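Local coordinates for beta-fructofuranosidase (Bifidobacterium adolescentis, PDB 6NOB), which is a family 32 glycoside hydrolase that probably hydrolyses terminal beta-D-fructofuranosides such as sucrose, at residues Q16-A21 / R52-I57; F20-G25 / V73-Y78; R581-F586 / V594-G599. One frame throughout, in Å; residues are numbered along the deposited sequence. Where two conformers were deposited one is given.

Interaction 1 (Q16-A21 / R52-I57); sequences QLDLFA and RHHFSI
Q16 stretches across toward S56 at the start of an antiparallel strand pair. Its NE2 comes within 3.1 Å of S56 OG at an angle too poor for a hydrogen bond and gives its N-H to D18 OD1, on the syn side of the carboxylate. L17 pairs with I57 through two backbone hydrogen bonds, the shorter L17 N to I57 O at 2.8 Å. D18 uses its other oxygen across the strands: H54 NE2 donates to the anti lone pair of D18 OD2 over 2.7 Å, in a bent bond (146°) with the carboxylate and imidazole planes well out of line. Since H54 ND1 is hydrogen-bonded to E179, the imidazole lies between two carboxylates, which would probably favour its protonated form. L19 and F55 exchange two backbone hydrogen bonds; on the face shared with I57, L19 CD1 touches I57 CD1 at 4.3 Å. F20 lays its ring over the H54 imidazole in a face-to-face stack, centroids 3.9 Å apart and planes at 18°, with F20 CZ above the imidazole centre. H54 arrives there because CG stands anti to the backbone N (chi1 171°). Stack and bonds to carboxylates fix the imidazole's rotation. A21 completes a third hydrogen-bonded pair, with H53, and sets CB against the edge of the F55 ring, 3.7 Å from F55 CE2. Strand 16-23 lies between strands 52-58 and 72-80. The face bearing L19, F55 and I57 packs on strands 30-34 and 40-45 of a second sheet, consistent with a small beta sandwich, while F20 touches V176 on the other face.

Interaction 2 (F20-G25 / V73-Y78); sequences FAERCG and VVRFGY
V73 O is gripped twice from the neighbouring strand: E22 N gives it a hydrogen bond of 2.7 Å, and A21 CA approaches it at 3.3 Å in a CA-H...O contact. V73 N returns a bond to E22 O, which closes this antiparallel pair. Further along, the pairing slips. R75 N donates to F20 O over 3.0 Å, whereas F20 N donates to F76 O, so both R75 and F76 stand opposite the single residue F20. With R75 near helical backbone angles, this is consistent with a classic beta bulge. Beside it, F76 directs its ring edge toward the face of F20 in an offset edge-to-face pair, centroids 6.0 Å apart and planes at 70°. Y78 meets the rim of the F20 ring, its CE2 3.6 Å from F20 CE1; the Y78 hydroxyl is held by the backbone N of V176. The E22 chain is extended, CG anti to the backbone N (chi1 -168°), and brings OE1 to the edge of the R75 guanidinium, but the salt bridge to R75 NE is long at 3.8 Å and the two planes stand at 74°. R75 has a firmer partner in N96, bonded to its NH1. V73 CG1 packs on E22 CB at 4.0 Å. Strand 72-80 runs between strands 16-23 and 91-92: G77 is backbone hydrogen-bonded to V93, just past the latter, and the F76 ring meets Y92 edge-to-face. Beyond the sheet, R75 O accepts a hydrogen bond from R127, at the start of strand 127-138, and F76 rests on P150, joining this small domain to the next.

Interaction 3 (R581-F586 / V594-G599); sequences RQVEVF and VFLNGG
Strands 582-586 and 594-596 run antiparallel, their axes 4.7 Å apart at closest and their directions at 165°, with E584 and F595 as a doubly hydrogen-bonded pair. At the end of the pairing N597 supplies the side-chain link: its OD1 accepts R581 N over 2.9 Å in a nearly straight bond, and more weakly Q582 N. N597 CG is placed beside its backbone N (chi1 -77°), folding the amide back across the strand end, and ND2 is held by Q600 and the carbonyl of D579. N597 N also bonds to Q582 O, so this asparagine grips the neighbour through both backbone and side chain. On one face, L596 CD2 nestles against V583 CG2 at 3.8 Å, while V594 CG1 touches V583 CG1 at 4.3 Å. The opposite face carries F586 and F595, which cross with F586 CD1 4.1 Å from F595 CE1, and E584, whose two buried carboxylate oxygens are satisfied by the hydroxyls of Y494 and Y521. N597 and G598, both with positive phi, form the centre of a turn closed by G599 N to L596 O, consistent with type I'. V583 and V585 rest on M534 in strand 532-540 of the facing sheet, while F586 and F595 meet P489. The whole is a beta hairpin in the C-terminal beta sandwich characteristic of family 32 enzymes.

Interactions 1 and 2 belong to one sheet: strand 16-23 uses one edge for strand 52-58 and the other for strand 72-80, and their centres lie 8 Å apart. F20 and A21 serve both, and F20 carries an aromatic cluster in which Y78 OH comes within 4.2 Å of H54 CE1. A probable backbone hydrogen bond, D18 N to Y78 O at 2.9 Å, continues the sheet. Interaction 3 belongs to a separate domain on the opposite side of the chain's centre, its centre about 45 Å from interaction 1 and 44 Å from interaction 2. In this family the active site lies in the beta propeller, and the three contacts belong to the domains flanking it.

Interaction 1 (Q16-A21 / R52-I57)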
# COMPACT_ATOMS: atom_id res chain seq x y z
N GLN A 16 5.51 -4.60 -28.45
CA GLN A 16 6.66 -4.78 -27.58
C GLN A 16 6.38 -5.90 -26.59
O GLN A 16 5.26 -6.01 -26.06
CB GLN A 16 6.98 -3.48 -26.84
CG GLN A 16 8.19 -3.52 -25.95
CD GLN A 16 8.48 -2.16 -25.34
OE1 GLN A 16 8.68 -1.18 -26.05
NE2 GLN A 16 8.49 -2.10 -24.01
N LEU A 17 7.39 -6.73 -26.34
CA LEU A 17 7.30 -7.84 -25.40
C LEU A 17 8.31 -7.61 -24.28
O LEU A 17 9.51 -7.52 -24.54
CB LEU A 17 7.57 -9.18 -26.09
CG LEU A 17 7.65 -10.41 -25.20
CD1 LEU A 17 6.31 -10.70 -24.53
CD2 LEU A 17 8.12 -11.62 -25.99
N ASP A 18 7.81 -7.51 -23.05
CA ASP A 18 8.65 -7.24 -21.89
C ASP A 18 8.81 -8.52 -21.07
O ASP A 18 7.82 -9.17 -20.73
CB ASP A 18 8.04 -6.13 -21.03
CG ASP A 18 8.17 -4.76 -21.67
OD1 ASP A 18 7.39 -4.46 -22.59
OD2 ASP A 18 9.05 -3.99 -21.23
N LEU A 19 10.06 -8.86 -20.76
CA LEU A 19 10.37 -10.06 -19.99
C LEU A 19 11.34 -9.71 -18.87
O LEU A 19 12.37 -9.08 -19.12
CB LEU A 19 10.97 -11.15 -20.88
CG LEU A 19 10.18 -11.55 -22.13
CD1 LEU A 19 10.95 -12.58 -22.94
CD2 LEU A 19 8.80 -12.09 -21.75
N PHE A 20 11.00 -10.12 -17.65
CA PHE A 20 11.87 -9.94 -16.49
C PHE A 20 12.51 -11.30 -16.19
O PHE A 20 11.88 -12.19 -15.63
CB PHE A 20 11.08 -9.40 -15.30
CG PHE A 20 10.55 -8.01 -15.52
CD1 PHE A 20 9.40 -7.80 -16.26
CD2 PHE A 20 11.22 -6.91 -15.00
CE1 PHE A 20 8.92 -6.52 -16.47
CE2 PHE A 20 10.74 -5.63 -15.20
CZ PHE A 20 9.59 -5.43 -15.94
N ALA A 21 13.77 -11.44 -16.58
CA ALA A 21 14.45 -12.73 -16.60
C ALA A 21 15.54 -12.80 -15.54
O ALA A 21 16.19 -11.80 -15.22
CB ALA A 21 15.06 -13.00 -17.98
N ARG A 52 19.99 -10.52 -13.28
CA ARG A 52 18.61 -10.28 -13.66
C ARG A 52 18.59 -9.15 -14.67
O ARG A 52 19.41 -8.23 -14.62
CB ARG A 52 17.74 -9.92 -12.44
CG ARG A 52 17.42 -11.10 -11.54
CD ARG A 52 16.78 -10.67 -10.23
NE ARG A 52 16.36 -11.82 -9.44
CZ ARG A 52 16.00 -11.76 -8.16
NH1 ARG A 52 16.01 -10.59 -7.52
NH2 ARG A 52 15.64 -12.86 -7.51
N HIS A 53 17.64 -9.22 -15.61
CA HIS A 53 17.56 -8.20 -16.65
C HIS A 53 16.13 -8.09 -17.15
O HIS A 53 15.44 -9.10 -17.32
CB HIS A 53 18.51 -8.52 -17.82
CG HIS A 53 18.53 -7.47 -18.88
ND1 HIS A 53 19.27 -6.31 -18.77
CD2 HIS A 53 17.91 -7.40 -20.08
CE1 HIS A 53 19.10 -5.58 -19.85
NE2 HIS A 53 18.28 -6.21 -20.66
N HIS A 54 15.70 -6.86 -17.39
CA HIS A 54 14.39 -6.57 -17.97
C HIS A 54 14.57 -6.39 -19.47
O HIS A 54 15.17 -5.40 -19.92
CB HIS A 54 13.79 -5.32 -17.32
CG HIS A 54 12.55 -4.81 -17.99
ND1 HIS A 54 12.04 -3.56 -17.75
CD2 HIS A 54 11.71 -5.39 -18.88
CE1 HIS A 54 10.94 -3.38 -18.47
NE2 HIS A 54 10.72 -4.48 -19.16
N PHE A 55 14.07 -7.35 -20.25
CA PHE A 55 14.13 -7.28 -21.70
C PHE A 55 12.91 -6.55 -22.24
O PHE A 55 11.79 -6.72 -21.74
CB PHE A 55 14.17 -8.69 -22.31
CG PHE A 55 15.43 -9.45 -22.01
CD1 PHE A 55 16.53 -9.35 -22.84
CD2 PHE A 55 15.50 -10.28 -20.91
CE1 PHE A 55 17.69 -10.06 -22.57
CE2 PHE A 55 16.65 -11.00 -20.64
CZ PHE A 55 17.74 -10.88 -21.47
N SER A 56 13.13 -5.74 -23.27
CA SER A 56 12.05 -5.11 -24.03
C SER A 56 12.33 -5.37 -25.50
O SER A 56 13.27 -4.80 -26.07
CB SER A 56 11.96 -3.61 -23.74
OG SER A 56 11.04 -3.35 -22.69
N ILE A 57 11.54 -6.25 -26.11
CA ILE A 57 11.81 -6.77 -27.44
C ILE A 57 10.70 -6.32 -28.38
O ILE A 57 9.52 -6.49 -28.07
CB ILE A 57 11.94 -8.31 -27.43
CG1 ILE A 57 13.01 -8.74 -26.43
CG2 ILE A 57 12.25 -8.83 -28.82
CD1 ILE A 57 12.85 -10.16 -25.93

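Interaction 2 (F20-G25 / V73-Y78)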
# COMPACT_ATOMS: atom_id res chain seq x y z
N PHE A 20 11.00 -10.12 -17.65
CA PHE A 20 11.87 -9.94 -16.49
C PHE A 20 12.51 -11.30 -16.19
O PHE A 20 11.88 -12.19 -15.63
CB PHE A 20 11.08 -9.40 -15.30
CG PHE A 20 10.55 -8.01 -15.52
CD1 PHE A 20 9.40 -7.80 -16.26
CD2 PHE A 20 11.22 -6.91 -15.00
CE1 PHE A 20 8.92 -6.52 -16.47
CE2 PHE A 20 10.74 -5.63 -15.20
CZ PHE A 20 9.59 -5.43 -15.94
N ALA A 21 13.77 -11.44 -16.58
CA ALA A 21 14.45 -12.73 -16.60
C ALA A 21 15.54 -12.80 -15.54
O ALA A 21 16.19 -11.80 -15.22
CB ALA A 21 15.06 -13.00 -17.98
N GLU A 22 15.72 -14.00 -15.00
CA GLU A 22 16.75 -14.29 -14.01
C GLU A 22 17.74 -15.27 -14.61
O GLU A 22 17.34 -16.28 -15.19
CB GLU A 22 16.13 -14.87 -12.73
CG GLU A 22 17.07 -14.93 -11.54
CD GLU A 22 16.33 -15.28 -10.25
OE1 GLU A 22 15.08 -15.26 -10.25
OE2 GLU A 22 17.01 -15.58 -9.25
N ARG A 23 19.03 -14.96 -14.48
CA ARG A 23 20.06 -15.88 -14.96
C ARG A 23 20.01 -17.18 -14.17
O ARG A 23 20.02 -17.17 -12.94
CB ARG A 23 21.44 -15.24 -14.84
CG ARG A 23 22.56 -16.10 -15.40
CD ARG A 23 23.92 -15.45 -15.21
NE ARG A 23 24.04 -14.18 -15.93
CZ ARG A 23 24.37 -14.08 -17.22
NH1 ARG A 23 24.60 -15.18 -17.93
NH2 ARG A 23 24.46 -12.89 -17.79
N CYS A 24 19.94 -18.30 -14.89
CA CYS A 24 19.85 -19.62 -14.28
C CYS A 24 21.08 -20.48 -14.52
O CYS A 24 21.37 -21.36 -13.70
CB CYS A 24 18.61 -20.36 -14.79
SG CYS A 24 17.98 -21.65 -13.69
N GLY A 25 21.80 -20.26 -15.62
CA GLY A 25 22.97 -21.02 -15.96
C GLY A 25 24.25 -20.25 -15.76
O GLY A 25 24.30 -19.20 -15.10
N VAL A 73 15.52 -17.73 -16.88
CA VAL A 73 14.14 -18.08 -16.56
C VAL A 73 13.36 -16.79 -16.36
O VAL A 73 13.83 -15.87 -15.69
CB VAL A 73 14.05 -19.00 -15.33
CG1 VAL A 73 14.81 -18.40 -14.15
CG2 VAL A 73 12.61 -19.27 -14.95
N VAL A 74 12.17 -16.71 -16.95
CA VAL A 74 11.34 -15.52 -16.88
C VAL A 74 10.37 -15.66 -15.72
O VAL A 74 9.74 -16.71 -15.55
CB VAL A 74 10.60 -15.29 -18.20
CG1 VAL A 74 9.71 -14.07 -18.12
CG2 VAL A 74 11.59 -15.15 -19.35
N ARG A 75 10.25 -14.61 -14.91
CA ARG A 75 9.33 -14.59 -13.78
C ARG A 75 8.12 -13.69 -14.00
O ARG A 75 7.14 -13.82 -13.27
CB ARG A 75 10.05 -14.12 -12.51
CG ARG A 75 11.28 -14.94 -12.16
CD ARG A 75 10.92 -16.39 -11.90
NE ARG A 75 12.09 -17.16 -11.48
CZ ARG A 75 12.12 -18.49 -11.43
NH1 ARG A 75 11.05 -19.20 -11.76
NH2 ARG A 75 13.23 -19.11 -11.04
N PHE A 76 8.16 -12.81 -14.99
CA PHE A 76 7.16 -11.77 -15.17
C PHE A 76 7.28 -11.24 -16.59
O PHE A 76 8.39 -11.03 -17.08
CB PHE A 76 7.36 -10.65 -14.14
CG PHE A 76 6.14 -9.82 -13.87
CD1 PHE A 76 5.16 -10.27 -12.99
CD2 PHE A 76 5.97 -8.58 -14.47
CE1 PHE A 76 4.04 -9.51 -12.73
CE2 PHE A 76 4.85 -7.81 -14.21
CZ PHE A 76 3.88 -8.27 -13.34
N GLY A 77 6.14 -11.03 -17.24
CA GLY A 77 6.16 -10.56 -18.61
C GLY A 77 4.83 -9.97 -19.02
O GLY A 77 3.80 -10.23 -18.40
N TYR A 78 4.87 -9.17 -20.09
CA TYR A 78 3.65 -8.60 -20.63
C TYR A 78 3.92 -8.03 -22.02
O TYR A 78 5.06 -7.67 -22.34
CB TYR A 78 3.08 -7.51 -19.71
CG TYR A 78 4.08 -6.46 -19.27
CD1 TYR A 78 4.40 -5.39 -20.10
CD2 TYR A 78 4.68 -6.53 -18.02
CE1 TYR A 78 5.31 -4.43 -19.70
CE2 TYR A 78 5.59 -5.57 -17.61
CZ TYR A 78 5.90 -4.52 -18.45
OH TYR A 78 6.80 -3.55 -18.06

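Interaction 3 (R581-F586 / V594-G599)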
# COMPACT_ATOMS: atom_id res chain seq x y z
N ARG A 581 -23.10 1.69 17.04
CA ARG A 581 -24.49 1.51 16.66
C ARG A 581 -24.62 1.09 15.20
O ARG A 581 -25.59 0.42 14.83
CB ARG A 581 -25.29 2.78 16.92
CG ARG A 581 -25.38 3.17 18.39
CD ARG A 581 -26.11 2.11 19.20
NE ARG A 581 -26.17 2.47 20.61
CZ ARG A 581 -25.24 2.16 21.51
NH1 ARG A 581 -25.38 2.54 22.77
NH2 ARG A 581 -24.17 1.47 21.14
N GLN A 582 -23.67 1.50 14.37
CA GLN A 582 -23.64 1.10 12.96
C GLN A 582 -22.39 0.28 12.70
O GLN A 582 -21.28 0.70 13.04
CB GLN A 582 -23.68 2.31 12.03
CG GLN A 582 -23.76 1.92 10.56
CD GLN A 582 -23.89 3.12 9.63
OE1 GLN A 582 -23.63 4.26 10.02
NE2 GLN A 582 -24.29 2.86 8.39
N VAL A 583 -22.57 -0.89 12.09
CA VAL A 583 -21.48 -1.75 11.68
C VAL A 583 -21.59 -1.95 10.17
O VAL A 583 -22.60 -2.49 9.69
CB VAL A 583 -21.49 -3.10 12.41
CG1 VAL A 583 -20.40 -4.00 11.86
CG2 VAL A 583 -21.32 -2.90 13.91
N GLU A 584 -20.57 -1.52 9.44
CA GLU A 584 -20.50 -1.69 7.99
C GLU A 584 -19.33 -2.61 7.67
O GLU A 584 -18.20 -2.34 8.07
CB GLU A 584 -20.36 -0.34 7.29
CG GLU A 584 -20.72 -0.38 5.82
CD GLU A 584 -20.77 0.99 5.17
OE1 GLU A 584 -19.77 1.74 5.26
OE2 GLU A 584 -21.81 1.32 4.57
N VAL A 585 -19.61 -3.69 6.94
CA VAL A 585 -18.63 -4.76 6.72
C VAL A 585 -18.46 -4.98 5.22
O VAL A 585 -19.44 -5.16 4.50
CB VAL A 585 -19.06 -6.07 7.40
CG1 VAL A 585 -18.01 -7.15 7.18
CG2 VAL A 585 -19.30 -5.85 8.88
N PHE A 586 -17.20 -4.97 4.77
CA PHE A 586 -16.82 -5.44 3.44
C PHE A 586 -15.94 -6.67 3.64
O PHE A 586 -14.83 -6.56 4.16
CB PHE A 586 -16.05 -4.38 2.65
CG PHE A 586 -16.86 -3.15 2.30
CD1 PHE A 586 -17.06 -2.14 3.23
CD2 PHE A 586 -17.37 -2.99 1.02
CE1 PHE A 586 -17.78 -1.01 2.90
CE2 PHE A 586 -18.09 -1.86 0.68
CZ PHE A 586 -18.30 -0.87 1.62
N VAL A 594 -13.89 -3.22 8.09
CA VAL A 594 -15.05 -2.91 8.92
C VAL A 594 -15.02 -1.43 9.27
O VAL A 594 -13.97 -0.90 9.65
CB VAL A 594 -15.07 -3.77 10.19
CG1 VAL A 594 -16.25 -3.39 11.07
CG2 VAL A 594 -15.12 -5.25 9.83
N PHE A 595 -16.17 -0.77 9.14
CA PHE A 595 -16.32 0.64 9.48
C PHE A 595 -17.45 0.80 10.48
O PHE A 595 -18.56 0.32 10.24
CB PHE A 595 -16.56 1.47 8.21
CG PHE A 595 -15.47 1.34 7.20
CD1 PHE A 595 -15.50 0.33 6.24
CD2 PHE A 595 -14.38 2.19 7.22
CE1 PHE A 595 -14.48 0.19 5.32
CE2 PHE A 595 -13.35 2.06 6.31
CZ PHE A 595 -13.41 1.06 5.35
N LEU A 596 -17.17 1.46 11.59
CA LEU A 596 -18.12 1.61 12.69
C LEU A 596 -18.56 3.06 12.81
O LEU A 596 -17.75 3.98 12.64
CB LEU A 596 -17.50 1.14 14.01
CG LEU A 596 -16.91 -0.27 14.00
CD1 LEU A 596 -16.45 -0.67 15.39
CD2 LEU A 596 -17.92 -1.27 13.47
N ASN A 597 -19.84 3.25 13.11
CA ASN A 597 -20.42 4.57 13.33
C ASN A 597 -20.13 5.51 12.16
O ASN A 597 -19.81 6.69 12.34
CB ASN A 597 -19.93 5.17 14.65
CG ASN A 597 -20.63 4.58 15.85
OD1 ASN A 597 -21.45 3.67 15.72
ND2 ASN A 597 -20.31 5.09 17.03
N GLY A 598 -20.23 4.98 10.94
CA GLY A 598 -20.00 5.78 9.76
C GLY A 598 -18.56 6.20 9.54
O GLY A 598 -18.31 7.19 8.85
N GLY A 599 -17.61 5.48 10.12
CA GLY A 599 -16.21 5.80 9.96
C GLY A 599 -15.54 6.39 11.18
O GLY A 599 -14.40 6.86 11.07